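Long-range contacts in DNA polymerase III, beta subunit (Eubacterium rectale, PDB 3T0P), which probably tethers DNA polymerases and other proteins to DNA and so confers processivity, as a ring-shaped head-to-tail homodimer around the duplex: residues D252-V257 against D312-M317; R80-N85 against T97-E102; M46-E51 against S117-V122. All coordinates share one frame; numbering follows the deposited sequence. Where two conformers were deposited one is given.

Contact 1 (D252-V257 against D312-M317); sequences DYDTKV and DGKDIM. With PGR (R-1,2-propanediol), chain R.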
ATOM      1  N   ASP B 252      18.216  18.232  35.851  0.50 77.66           N
ATOM      2  CA  ASP B 252      17.322  18.960  36.759  0.50 76.81           C
ATOM      3  C   ASP B 252      15.934  19.150  36.157  0.50 75.01           C
ATOM      4  O   ASP B 252      15.816  19.528  34.991  0.50 74.85           O
ATOM      5  CB  ASP B 252      17.898  20.321  37.186  0.50 80.25           C
ATOM      6  CG  ASP B 252      18.969  20.899  36.289  0.50 93.99           C
ATOM      7  OD1 ASP B 252      18.668  21.167  35.102  0.50 95.06           O
ATOM      8  OD2 ASP B 252      20.104  21.101  36.778  0.50 99.31           O
ATOM      9  N   TYR B 253      14.891  18.878  36.958  1.00 66.28           N
ATOM     10  CA  TYR B 253      13.475  18.996  36.564  1.00 61.05           C
ATOM     11  C   TYR B 253      12.623  19.459  37.735  1.00 62.10           C
ATOM     12  O   TYR B 253      13.011  19.237  38.876  1.00 60.36           O
ATOM     13  CB  TYR B 253      12.946  17.641  36.048  1.00 57.34           C
ATOM     14  CG  TYR B 253      13.033  16.505  37.047  1.00 55.82           C
ATOM     15  CD1 TYR B 253      14.184  15.721  37.145  1.00 58.58           C
ATOM     16  CD2 TYR B 253      11.959  16.192  37.873  1.00 55.08           C
ATOM     17  CE1 TYR B 253      14.262  14.660  38.050  1.00 58.79           C
ATOM     18  CE2 TYR B 253      12.021  15.129  38.771  1.00 55.60           C
ATOM     19  CZ  TYR B 253      13.172  14.359  38.852  1.00 63.10           C
ATOM     20  OH  TYR B 253      13.228  13.311  39.743  1.00 64.65           O
ATOM     21  N   ASP B 254      11.420  19.993  37.449  1.00 58.30           N
ATOM     22  CA  ASP B 254      10.470  20.456  38.470  1.00 58.31           C
ATOM     23  C   ASP B 254       9.214  19.582  38.492  1.00 56.96           C
ATOM     24  O   ASP B 254       8.441  19.645  39.439  1.00 57.20           O
ATOM     25  CB  ASP B 254      10.091  21.935  38.226  1.00 61.17           C
ATOM     26  CG  ASP B 254      11.188  22.953  38.526  1.00 81.86           C
ATOM     27  OD1 ASP B 254      12.165  22.592  39.240  1.00 84.01           O
ATOM     28  OD2 ASP B 254      11.048  24.126  38.090  1.00 89.30           O
ATOM     29  N   THR B 255       9.009  18.784  37.454  1.00 50.46           N
ATOM     30  CA  THR B 255       7.851  17.902  37.314  1.00 49.46           C
ATOM     31  C   THR B 255       8.286  16.562  36.734  1.00 51.93           C
ATOM     32  O   THR B 255       9.024  16.526  35.750  1.00 50.63           O
ATOM     33  CB  THR B 255       6.782  18.564  36.396  1.00 55.16           C
ATOM     34  OG1 THR B 255       6.557  19.931  36.782  1.00 50.44           O
ATOM     35  CG2 THR B 255       5.457  17.779  36.346  1.00 51.06           C
ATOM     36  N   LYS B 256       7.801  15.462  37.325  1.00 48.84           N
ATOM     37  CA  LYS B 256       8.031  14.113  36.824  1.00 47.60           C
ATOM     38  C   LYS B 256       6.679  13.431  36.691  1.00 52.25           C
ATOM     39  O   LYS B 256       5.893  13.431  37.637  1.00 53.49           O
ATOM     40  CB  LYS B 256       8.976  13.316  37.736  1.00 51.37           C
ATOM     41  CG  LYS B 256       9.266  11.912  37.212  1.00 57.89           C
ATOM     42  CD  LYS B 256       9.927  11.045  38.252  1.00 71.54           C
ATOM     43  CE  LYS B 256      10.082   9.630  37.763  1.00 78.22           C
ATOM     44  NZ  LYS B 256      10.916   8.832  38.690  1.00 92.26           N
ATOM     45  N   VAL B 257       6.398  12.873  35.516  1.00 48.58           N
ATOM     46  CA  VAL B 257       5.117  12.218  35.235  1.00 47.31           C
ATOM     47  C   VAL B 257       5.345  10.763  34.854  1.00 50.19           C
ATOM     48  O   VAL B 257       6.127  10.472  33.954  1.00 49.22           O
ATOM     49  CB  VAL B 257       4.316  12.986  34.125  1.00 48.22           C
ATOM     50  CG1 VAL B 257       3.065  12.233  33.702  1.00 46.64           C
ATOM     51  CG2 VAL B 257       3.957  14.395  34.591  1.00 47.70           C
ATOM     52  N   ASP B 312       4.936  13.895  40.374  1.00 55.46           N
ATOM     53  CA  ASP B 312       5.749  14.434  41.449  1.00 56.65           C
ATOM     54  C   ASP B 312       6.227  15.808  41.002  1.00 58.04           C
ATOM     55  O   ASP B 312       6.653  15.971  39.863  1.00 57.67           O
ATOM     56  CB  ASP B 312       6.930  13.494  41.777  1.00 60.27           C
ATOM     57  CG  ASP B 312       6.523  12.119  42.277  1.00 85.40           C
ATOM     58  OD1 ASP B 312       5.766  12.045  43.282  1.00 90.56           O
ATOM     59  OD2 ASP B 312       6.999  11.112  41.699  1.00 94.20           O
ATOM     60  N   GLY B 313       6.142  16.791  41.878  1.00 55.14           N
ATOM     61  CA  GLY B 313       6.580  18.139  41.542  1.00 53.72           C
ATOM     62  C   GLY B 313       5.447  19.058  41.148  1.00 54.21           C
ATOM     63  O   GLY B 313       4.298  18.808  41.502  1.00 52.90           O
ATOM     64  N   LYS B 314       5.762  20.122  40.405  1.00 48.48           N
ATOM     65  CA  LYS B 314       4.811  21.181  40.079  1.00 47.91           C
ATOM     66  C   LYS B 314       3.732  20.822  39.058  1.00 51.02           C
ATOM     67  O   LYS B 314       3.998  20.129  38.061  1.00 48.18           O
ATOM     68  CB  LYS B 314       5.560  22.405  39.520  1.00 50.30           C
ATOM     69  CG  LYS B 314       6.509  23.105  40.489  1.00 58.14           C
ATOM     70  CD  LYS B 314       7.374  24.138  39.766  1.00 64.29           C
ATOM     71  CE  LYS B 314       8.237  24.914  40.742  1.00 81.16           C
ATOM     72  NZ  LYS B 314       9.200  25.820  40.059  1.00 86.08           N
ATOM     73  N   ASP B 315       2.532  21.418  39.250  1.00 46.59           N
ATOM     74  CA  ASP B 315       1.482  21.387  38.229  1.00 45.82           C
ATOM     75  C   ASP B 315       2.045  22.149  37.018  1.00 51.25           C
ATOM     76  O   ASP B 315       2.829  23.093  37.202  1.00 51.02           O
ATOM     77  CB  ASP B 315       0.185  22.049  38.725  1.00 46.31           C
ATOM     78  CG  ASP B 315      -0.663  21.274  39.731  1.00 52.35           C
ATOM     79  OD1 ASP B 315      -0.243  20.186  40.151  1.00 52.16           O
ATOM     80  OD2 ASP B 315      -1.755  21.764  40.092  1.00 56.48           O
ATOM     81  N   ILE B 316       1.701  21.731  35.793  1.00 46.79           N
ATOM     82  CA  ILE B 316       2.238  22.421  34.619  1.00 44.93           C
ATOM     83  C   ILE B 316       1.272  22.329  33.431  1.00 46.99           C
ATOM     84  O   ILE B 316       0.643  21.295  33.196  1.00 43.40           O
ATOM     85  CB  ILE B 316       3.675  21.898  34.233  1.00 46.72           C
ATOM     86  CG1 ILE B 316       4.370  22.805  33.185  1.00 46.33           C
ATOM     87  CG2 ILE B 316       3.689  20.414  33.824  1.00 44.31           C
ATOM     88  CD1 ILE B 316       5.764  22.367  32.676  1.00 44.61           C
HETATM   89  N   MSE B 317       1.172  23.441  32.687  1.00 44.21           N
HETATM   90  CA  MSE B 317       0.479  23.492  31.414  1.00 42.22           C
HETATM   91  C   MSE B 317       1.540  23.673  30.344  1.00 42.96           C
HETATM   92  O   MSE B 317       2.334  24.599  30.425  1.00 41.70           O
HETATM   93  CB  MSE B 317      -0.568  24.581  31.369  1.00 44.99           C
HETATM   94  CG  MSE B 317      -1.398  24.454  30.077  1.00 50.36           C
HETATM   95 SE   MSE B 317      -2.788  25.779  29.884  0.75 56.01          SE
HETATM   96  CE  MSE B 317      -1.785  27.437  30.281  1.00 54.62           C
TER
HETATM   97  C1  PGR R 374      14.256  21.079  41.117  1.00133.35           C
HETATM   98  C2  PGR R 374      15.002  22.401  40.862  1.00190.21           C
HETATM   99  C3  PGR R 374      15.143  22.635  39.348  1.00 75.54           C
HETATM  100  O1  PGR R 374      13.721  21.028  42.448  1.00 95.32           O
HETATM  101  O2  PGR R 374      14.301  23.501  41.458  1.00118.54           O
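Lys-256 and Asp-312 form an antiparallel hydrogen-bonded pair, Lys-256 N reaching Asp-312 O at 2.8 Å and Asp-312 N returning to Lys-256 O at 2.9 Å, and beside them Thr-255 and Gly-313 make the adjoining non-hydrogen-bonded pair, their CA atoms 4.4 Å apart. The pairing is carried one step further by Lys-314 N, which donates to Asp-254 O. Gly-313 packs against that same carbonyl: its CA makes a C-H...O contact with Asp-254 O, and a CB on this residue would collide with it, as well as with the carbonyl oxygen of Asp-312.

The side chains of Asp-254 and Lys-314 run alongside each other in the same direction. The lysine is extended beyond CG, which brings NZ to Asp-254 OD2 (3.2 Å) in a salt bridge that meets the oxygen from above the carboxylate plane. The other oxygen, OD1, faces the propanediol, whose weak hydrogen bond to it is doubtful. Thr-255 holds OG1 anti to its carbonyl carbon (chi1 -47°) and donates to Lys-314 O at 2.9 Å, while its CG2 touches Ile-316 CG2 at 4.1 Å. Asp-254 and Thr-255 together face Met-341 in a classic beta bulge.

Lys-314 is therefore gripped through all three of its polar groups, N, O and NZ, just where strand 310-313 gives way to strand 316-320. The chemistry implies a turn held by the Thr-255 hydroxyl, by backbone bonds and by a salt bridge; the last, at the exposed flank, is likely to be weakened by solvent.

Contact 2 (R80-N85 against T97-E102); sequences RKLPDN and TVISCE
Cys-101 is the bump at the centre of this contact, set against the chain that leaves helix 72-81 through Leu-82 and Pro-83. With SG anti to its backbone N (chi1 -177°), the thiol extends toward Pro-83 and rests 3.7 Å from Pro-83 CD and 3.4 Å from Pro-83 O. Asn-85 CB also touches SG, at 3.8 Å, leaving the sulfur in a hollow of Pro-83 and Asn-85. Both Leu-82 methyls press on Cys-101 CB from the same side, CD1 and CD2 each 4.0 Å away. CD1 also abuts Ile-99 CG2 at 3.8 Å, the two side chains crossing at about a right angle.

Beyond the strand end, Glu-102 lies extended alongside the CB-CG edge of the Pro-83 ring, the two sliding past each other in opposite directions, with Glu-102 CD 3.4 Å from Pro-83 CB. Its OE2 accepts from Asn-85 ND2 (3.2 Å) on the anti side, 30° out of the carboxylate plane. The donor bond stays in the amide plane of Asn-85, and the amide and carboxylate planes stand almost perpendicular.

Leu-82 and Ile-99 also pack on Val-87 of strand 86-91, while Phe-75 and Ile-78 of helix 72-81 cover Ile-99. Arg-270 of the second subunit packs on Leu-82 and Pro-83 and donates to Lys-81 O, so the helix end joins its own sheet to the subunit interface of the ring.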
ATOM      1  N   ARG B  80      12.760 -10.442 -11.939  0.50 44.06           N
ATOM      2  CA  ARG B  80      11.573 -10.653 -11.103  0.50 43.67           C
ATOM      3  C   ARG B  80      10.426 -11.378 -11.839  0.50 48.59           C
ATOM      4  O   ARG B  80       9.605 -12.028 -11.183  0.50 49.19           O
ATOM      5  CB  ARG B  80      11.060  -9.301 -10.591  0.50 42.07           C
ATOM      6  CG  ARG B  80      10.254  -9.375  -9.307  0.50 45.31           C
ATOM      7  CD  ARG B  80      10.012  -8.002  -8.723  0.50 37.79           C
ATOM      8  NE  ARG B  80      11.257  -7.346  -8.307  0.50 30.86           N
ATOM      9  CZ  ARG B  80      11.692  -6.199  -8.815  0.50 50.25           C
ATOM     10  NH1 ARG B  80      10.987  -5.569  -9.752  0.50 30.66           N
ATOM     11  NH2 ARG B  80      12.822  -5.662  -8.377  0.50 45.27           N
ATOM     12  N   LYS B  81      10.331 -11.212 -13.171  1.00 43.65           N
ATOM     13  CA  LYS B  81       9.288 -11.825 -13.991  1.00 44.00           C
ATOM     14  C   LYS B  81       9.739 -13.065 -14.779  1.00 47.30           C
ATOM     15  O   LYS B  81       8.892 -13.737 -15.354  1.00 45.40           O
ATOM     16  CB  LYS B  81       8.671 -10.773 -14.919  1.00 46.86           C
ATOM     17  CG  LYS B  81       7.880  -9.743 -14.116  1.00 43.97           C
ATOM     18  CD  LYS B  81       7.014  -8.883 -14.995  1.00 58.62           C
ATOM     19  CE  LYS B  81       6.109  -7.972 -14.202  1.00 63.16           C
ATOM     20  NZ  LYS B  81       5.564  -6.909 -15.082  1.00 78.20           N
ATOM     21  N   LEU B  82      11.030 -13.428 -14.732  1.00 43.64           N
ATOM     22  CA  LEU B  82      11.486 -14.634 -15.409  1.00 43.69           C
ATOM     23  C   LEU B  82      11.018 -15.883 -14.671  1.00 45.67           C
ATOM     24  O   LEU B  82      10.738 -15.804 -13.473  1.00 41.23           O
ATOM     25  CB  LEU B  82      13.024 -14.664 -15.541  1.00 43.49           C
ATOM     26  CG  LEU B  82      13.626 -13.833 -16.667  1.00 47.42           C
ATOM     27  CD1 LEU B  82      15.135 -13.890 -16.624  1.00 45.98           C
ATOM     28  CD2 LEU B  82      13.093 -14.225 -18.024  1.00 48.76           C
ATOM     29  N   PRO B  83      10.908 -17.040 -15.366  1.00 44.19           N
ATOM     30  CA  PRO B  83      10.562 -18.291 -14.650  1.00 43.85           C
ATOM     31  C   PRO B  83      11.638 -18.643 -13.602  1.00 48.80           C
ATOM     32  O   PRO B  83      12.767 -18.126 -13.660  1.00 46.93           O
ATOM     33  CB  PRO B  83      10.527 -19.352 -15.772  1.00 45.85           C
ATOM     34  CG  PRO B  83      10.583 -18.620 -17.058  1.00 50.57           C
ATOM     35  CD  PRO B  83      11.177 -17.283 -16.804  1.00 46.26           C
ATOM     36  N   ASP B  84      11.305 -19.537 -12.660  1.00 47.80           N
ATOM     37  CA  ASP B  84      12.212 -19.935 -11.577  1.00 48.27           C
ATOM     38  C   ASP B  84      13.124 -21.041 -12.040  1.00 57.10           C
ATOM     39  O   ASP B  84      12.934 -22.201 -11.695  1.00 62.54           O
ATOM     40  CB  ASP B  84      11.405 -20.356 -10.341  1.00 50.21           C
ATOM     41  CG  ASP B  84      10.666 -19.202  -9.680  1.00 61.74           C
ATOM     42  OD1 ASP B  84      10.820 -18.043 -10.142  1.00 61.88           O
ATOM     43  OD2 ASP B  84       9.995 -19.438  -8.676  1.00 70.54           O
ATOM     44  N   ASN B  85      14.060 -20.689 -12.892  1.00 50.03           N
ATOM     45  CA  ASN B  85      15.010 -21.595 -13.506  1.00 49.44           C
ATOM     46  C   ASN B  85      16.331 -20.868 -13.642  1.00 50.06           C
ATOM     47  O   ASN B  85      16.476 -19.794 -13.066  1.00 50.37           O
ATOM     48  CB  ASN B  85      14.484 -22.063 -14.847  1.00 51.31           C
ATOM     49  CG  ASN B  85      14.960 -23.455 -15.231  1.00 85.73           C
ATOM     50  OD1 ASN B  85      16.155 -23.801 -15.128  1.00 72.64           O
ATOM     51  ND2 ASN B  85      14.035 -24.284 -15.694  1.00 80.82           N
ATOM     52  N   THR B  97      22.732  -7.134 -24.906  1.00 54.14           N
ATOM     53  CA  THR B  97      22.605  -8.118 -23.850  1.00 52.36           C
ATOM     54  C   THR B  97      21.386  -9.002 -24.088  1.00 56.25           C
ATOM     55  O   THR B  97      20.271  -8.514 -24.322  1.00 55.76           O
ATOM     56  CB  THR B  97      22.534  -7.387 -22.481  1.00 57.05           C
ATOM     57  OG1 THR B  97      23.686  -6.553 -22.354  1.00 60.96           O
ATOM     58  CG2 THR B  97      22.489  -8.353 -21.283  1.00 49.46           C
ATOM     59  N   VAL B  98      21.612 -10.314 -23.977  1.00 52.36           N
ATOM     60  CA  VAL B  98      20.570 -11.337 -24.044  1.00 50.66           C
ATOM     61  C   VAL B  98      20.441 -11.968 -22.665  1.00 52.54           C
ATOM     62  O   VAL B  98      21.426 -12.431 -22.087  1.00 52.83           O
ATOM     63  CB  VAL B  98      20.806 -12.419 -25.124  1.00 54.89           C
ATOM     64  CG1 VAL B  98      19.519 -13.194 -25.377  1.00 53.78           C
ATOM     65  CG2 VAL B  98      21.335 -11.805 -26.416  1.00 55.80           C
ATOM     66  N   ILE B  99      19.235 -11.940 -22.130  1.00 46.42           N
ATOM     67  CA  ILE B  99      18.889 -12.545 -20.853  1.00 44.12           C
ATOM     68  C   ILE B  99      17.905 -13.639 -21.212  1.00 47.40           C
ATOM     69  O   ILE B  99      16.859 -13.351 -21.808  1.00 48.42           O
ATOM     70  CB  ILE B  99      18.327 -11.522 -19.829  1.00 45.55           C
ATOM     71  CG1 ILE B  99      19.303 -10.328 -19.630  1.00 46.52           C
ATOM     72  CG2 ILE B  99      18.029 -12.233 -18.519  1.00 43.24           C
ATOM     73  CD1 ILE B  99      18.755  -9.127 -18.790  1.00 55.07           C
ATOM     74  N   SER B 100      18.265 -14.892 -20.923  1.00 42.07           N
ATOM     75  CA  SER B 100      17.425 -16.014 -21.324  1.00 42.81           C
ATOM     76  C   SER B 100      17.169 -16.970 -20.161  1.00 46.69           C
ATOM     77  O   SER B 100      17.978 -17.089 -19.252  1.00 45.01           O
ATOM     78  CB  SER B 100      18.012 -16.735 -22.539  1.00 43.93           C
ATOM     79  OG  SER B 100      19.128 -17.519 -22.185  1.00 53.22           O
ATOM     80  N   CYS B 101      15.988 -17.569 -20.157  1.00 44.66           N
ATOM     81  CA  CYS B 101      15.545 -18.465 -19.093  1.00 45.78           C
ATOM     82  C   CYS B 101      14.445 -19.323 -19.648  1.00 51.86           C
ATOM     83  O   CYS B 101      13.454 -18.776 -20.112  1.00 52.24           O
ATOM     84  CB  CYS B 101      15.060 -17.657 -17.886  1.00 45.80           C
ATOM     85  SG  CYS B 101      14.573 -18.668 -16.476  1.00 49.60           S
ATOM     86  N   GLU B 102      14.598 -20.660 -19.579  1.00 50.20           N
ATOM     87  CA  GLU B 102      13.651 -21.651 -20.100  1.00 50.55           C
ATOM     88  C   GLU B 102      13.473 -21.369 -21.591  1.00 52.99           C
ATOM     89  O   GLU B 102      14.481 -21.330 -22.297  1.00 52.46           O
ATOM     90  CB  GLU B 102      12.302 -21.677 -19.328  1.00 51.78           C
ATOM     91  CG  GLU B 102      12.439 -22.170 -17.890  1.00 65.11           C
ATOM     92  CD  GLU B 102      11.181 -22.422 -17.074  1.00 89.57           C
ATOM     93  OE1 GLU B 102      10.060 -22.327 -17.631  1.00 84.22           O
ATOM     94  OE2 GLU B 102      11.324 -22.688 -15.855  1.00 80.05           O
TER

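Contact 3 (M46-E51 against S117-V122); sequences MANDME and SYIPYV. With ACT (acetate ion), chain S.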
HETATM    1  N   MSE B  46      26.576  -4.613  -8.356  1.00 51.36           N
HETATM    2  CA  MSE B  46      26.968  -3.369  -7.696  1.00 52.04           C
HETATM    3  C   MSE B  46      26.109  -2.193  -8.134  1.00 53.87           C
HETATM    4  O   MSE B  46      25.794  -2.062  -9.315  1.00 53.70           O
HETATM    5  CB  MSE B  46      28.440  -3.090  -8.030  1.00 55.60           C
HETATM    6  CG  MSE B  46      29.102  -2.053  -7.145  1.00 65.26           C
HETATM    7 SE   MSE B  46      31.039  -1.779  -7.608  0.75 77.03          SE
HETATM    8  CE  MSE B  46      31.593  -3.652  -7.881  1.00 73.06           C
ATOM      9  N   ALA B  47      25.738  -1.346  -7.173  1.00 47.98           N
ATOM     10  CA  ALA B  47      25.064  -0.075  -7.396  1.00 48.65           C
ATOM     11  C   ALA B  47      25.749   0.987  -6.543  1.00 55.53           C
ATOM     12  O   ALA B  47      26.149   0.716  -5.402  1.00 54.35           O
ATOM     13  CB  ALA B  47      23.591  -0.158  -7.096  1.00 48.85           C
ATOM     14  N   ASN B  48      26.017   2.148  -7.143  1.00 54.77           N
ATOM     15  CA  ASN B  48      26.700   3.231  -6.452  1.00 55.71           C
ATOM     16  C   ASN B  48      26.122   4.576  -6.839  1.00 63.59           C
ATOM     17  O   ASN B  48      26.075   4.888  -8.024  1.00 65.74           O
ATOM     18  CB  ASN B  48      28.203   3.186  -6.753  1.00 53.30           C
ATOM     19  CG  ASN B  48      29.011   4.135  -5.923  1.00 65.76           C
ATOM     20  OD1 ASN B  48      28.556   4.652  -4.902  1.00 66.48           O
ATOM     21  ND2 ASN B  48      30.236   4.383  -6.342  1.00 57.93           N
ATOM     22  N   ASP B  49      25.717   5.389  -5.846  1.00 60.20           N
ATOM     23  CA  ASP B  49      25.199   6.734  -6.093  1.00 59.95           C
ATOM     24  C   ASP B  49      26.235   7.809  -5.707  1.00 65.10           C
ATOM     25  O   ASP B  49      25.902   8.995  -5.696  1.00 65.59           O
ATOM     26  CB  ASP B  49      23.870   6.960  -5.362  1.00 61.00           C
ATOM     27  CG  ASP B  49      23.947   6.982  -3.848  1.00 75.88           C
ATOM     28  OD1 ASP B  49      24.795   7.704  -3.310  1.00 74.51           O
ATOM     29  OD2 ASP B  49      23.124   6.306  -3.202  1.00 90.03           O
HETATM   30  N   MSE B  50      27.491   7.386  -5.401  1.00 61.41           N
HETATM   31  CA  MSE B  50      28.667   8.193  -5.009  1.00 61.62           C
HETATM   32  C   MSE B  50      28.697   8.483  -3.504  1.00 60.69           C
HETATM   33  O   MSE B  50      29.764   8.790  -2.971  1.00 62.15           O
HETATM   34  CB  MSE B  50      28.820   9.496  -5.810  1.00 66.25           C
HETATM   35  CG  MSE B  50      28.892   9.274  -7.317  1.00 75.97           C
HETATM   36 SE   MSE B  50      30.228   7.957  -7.902  0.75 87.39          SE
HETATM   37  CE  MSE B  50      31.857   9.091  -7.637  1.00 85.53           C
ATOM     38  N   GLU B  51      27.552   8.392  -2.824  1.00 52.05           N
ATOM     39  CA  GLU B  51      27.458   8.531  -1.378  1.00 50.53           C
ATOM     40  C   GLU B  51      27.336   7.118  -0.770  1.00 54.05           C
ATOM     41  O   GLU B  51      28.046   6.775   0.168  1.00 53.31           O
ATOM     42  CB  GLU B  51      26.265   9.416  -0.975  1.00 50.84           C
ATOM     43  CG  GLU B  51      26.061   9.510   0.527  1.00 59.78           C
ATOM     44  CD  GLU B  51      25.088  10.573   0.984  1.00 85.07           C
ATOM     45  OE1 GLU B  51      25.510  11.747   1.093  1.00 84.78           O
ATOM     46  OE2 GLU B  51      23.913  10.229   1.257  1.00 81.41           O
ATOM     47  N   SER B 117      31.369   4.225 -11.573  1.00 74.14           N
ATOM     48  CA  SER B 117      32.276   4.588 -10.484  1.00 73.89           C
ATOM     49  C   SER B 117      32.169   3.506  -9.405  1.00 75.07           C
ATOM     50  O   SER B 117      31.138   3.381  -8.738  1.00 72.73           O
ATOM     51  CB  SER B 117      31.941   5.970  -9.938  1.00 77.61           C
ATOM     52  OG  SER B 117      32.962   6.390  -9.052  1.00 89.55           O
ATOM     53  N   TYR B 118      33.202   2.667  -9.305  1.00 71.33           N
ATOM     54  CA  TYR B 118      33.260   1.545  -8.374  1.00 70.46           C
ATOM     55  C   TYR B 118      33.320   1.989  -6.943  1.00 72.49           C
ATOM     56  O   TYR B 118      33.816   3.086  -6.651  1.00 73.08           O
ATOM     57  CB  TYR B 118      34.495   0.695  -8.656  1.00 73.67           C
ATOM     58  CG  TYR B 118      34.323  -0.300  -9.773  1.00 77.19           C
ATOM     59  CD1 TYR B 118      34.279   0.118 -11.105  1.00 80.26           C
ATOM     60  CD2 TYR B 118      34.289  -1.664  -9.513  1.00 77.19           C
ATOM     61  CE1 TYR B 118      34.149  -0.796 -12.142  1.00 81.30           C
ATOM     62  CE2 TYR B 118      34.187  -2.588 -10.546  1.00 78.19           C
ATOM     63  CZ  TYR B 118      34.130  -2.149 -11.861  1.00 87.11           C
ATOM     64  OH  TYR B 118      34.015  -3.043 -12.896  1.00 86.78           O
ATOM     65  N   ILE B 119      32.839   1.121  -6.036  1.00 65.51           N
ATOM     66  CA  ILE B 119      32.898   1.390  -4.608  1.00 63.87           C
ATOM     67  C   ILE B 119      34.383   1.465  -4.247  1.00 69.03           C
ATOM     68  O   ILE B 119      35.132   0.567  -4.656  1.00 69.79           O
ATOM     69  CB  ILE B 119      32.139   0.304  -3.824  1.00 65.03           C
ATOM     70  CG1 ILE B 119      30.603   0.377  -4.107  1.00 63.72           C
ATOM     71  CG2 ILE B 119      32.476   0.381  -2.332  1.00 63.65           C
ATOM     72  CD1 ILE B 119      29.832  -0.865  -3.740  1.00 65.71           C
ATOM     73  N   PRO B 120      34.855   2.547  -3.582  1.00 65.57           N
ATOM     74  CA  PRO B 120      36.291   2.629  -3.269  1.00 66.33           C
ATOM     75  C   PRO B 120      36.741   1.553  -2.288  1.00 70.31           C
ATOM     76  O   PRO B 120      35.923   1.004  -1.538  1.00 68.39           O
ATOM     77  CB  PRO B 120      36.429   4.014  -2.633  1.00 68.08           C
ATOM     78  CG  PRO B 120      35.078   4.298  -2.063  1.00 71.04           C
ATOM     79  CD  PRO B 120      34.125   3.717  -3.050  1.00 66.00           C
ATOM     80  N   TYR B 121      38.044   1.255  -2.299  1.00 67.89           N
ATOM     81  CA  TYR B 121      38.639   0.363  -1.325  1.00 68.35           C
ATOM     82  C   TYR B 121      38.631   1.098   0.022  1.00 70.50           C
ATOM     83  O   TYR B 121      38.943   2.297   0.080  1.00 70.15           O
ATOM     84  CB  TYR B 121      40.075  -0.024  -1.736  1.00 72.20           C
ATOM     85  CG  TYR B 121      40.886  -0.612  -0.600  1.00 75.55           C
ATOM     86  CD1 TYR B 121      40.751  -1.951  -0.239  1.00 77.25           C
ATOM     87  CD2 TYR B 121      41.743   0.185   0.154  1.00 78.09           C
ATOM     88  CE1 TYR B 121      41.465  -2.487   0.831  1.00 79.59           C
ATOM     89  CE2 TYR B 121      42.467  -0.342   1.224  1.00 80.57           C
ATOM     90  CZ  TYR B 121      42.335  -1.683   1.550  1.00 91.09           C
ATOM     91  OH  TYR B 121      43.048  -2.208   2.603  1.00 98.16           O
ATOM     92  N   VAL B 122      38.234   0.396   1.088  1.00 64.69           N
ATOM     93  CA  VAL B 122      38.187   0.966   2.437  1.00 63.34           C
ATOM     94  C   VAL B 122      38.977   0.025   3.326  1.00 68.61           C
ATOM     95  O   VAL B 122      38.652  -1.170   3.395  1.00 69.34           O
ATOM     96  CB  VAL B 122      36.744   1.222   2.980  1.00 64.39           C
ATOM     97  CG1 VAL B 122      36.781   1.884   4.355  1.00 63.57           C
ATOM     98  CG2 VAL B 122      35.919   2.063   2.014  1.00 63.51           C
TER
HETATM   99  C   ACT S 375      30.737   5.055  -2.123  1.00 77.64           C
HETATM  100  O   ACT S 375      31.004   5.354  -3.293  1.00 78.08           O
HETATM  101  OXT ACT S 375      29.932   4.192  -1.947  1.00 77.46           O
HETATM  102  CH3 ACT S 375      31.400   5.685  -0.928  1.00 75.11           C
HETATM  103  O   HOH W   1      32.874   6.238  -5.616  1.00 86.37           O
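Asn-48 reaches from the end of strand 43-48 to the backbone of the 117-122 loop, its ND2 donating to Ser-117 O at 2.7 Å. The bond is nearly straight (173°), in the amide plane but above the carbonyl plane. CG anti to the backbone N (chi1 -171°) carries the amide toward the 117-122 segment. Met-50 N donates to OD1 from above its carbonyl plane (3.0 Å); with both ends engaged, the buried amide's orientation is probably set.

The tight part lies on the strand side: selenomethionine Met-46 enters between Tyr-118 and Ile-119. Its CG packs against Ile-119 CD1 at 3.7 Å. The bend at chi3 (-42°) turns CE to Tyr-118 CD2, also 3.7 Å away, with SE 4.6 Å from the ring centroid in an oblique Met-aromatic contact. Leu-35 touches both Met-46 and Tyr-118, whose OH bonds to Asp-37.

Selenomethionine Met-50 folds back to lay its SE-CE end against Ser-117 CB and OG, close but with doubtful spacing. The fit is looser toward solvent, where a water bridges Asn-48 ND2, Ser-117 OG and Tyr-118 O by weak bonds and donates to the acetate. The acetate oxygen takes a weak bond from Asn-48 ND2 but lies still closer to OD1, so its placement is loose and perhaps unfavourable. A leucine in place of Asn-48 would probably leave Ser-117 O without its donor and Met-50 N without its acceptor, freeing the turn to shift.

Asn-48 OD1 and Met-50 N make an Asx turn, Asp-49 OD1 and Glu-51 N a second: paired Asx turns closing the hairpin between strands 43-48 and 52-58.

How the contacts relate
Contacts 2 and 3 both belong to the N-terminal domain, and along the chain contact 2 is nested within the loop that contact 3 closes. Their centres are about 27 Å apart and their nearest atoms about 12 Å, so they are separate sites on different sheets. Contact 1 lies in the C-terminal domain, on the opposite side of the chain's centre, with its centre about 65 Å from contact 2 and 51 Å from contact 3. Contact 2 alone meets the second subunit, through Arg-270 of that chain's C-terminal domain, as suits a head-to-tail ring. The propanediol at contact 1 and the acetate at contact 3 probably come from the crystallisation liquor.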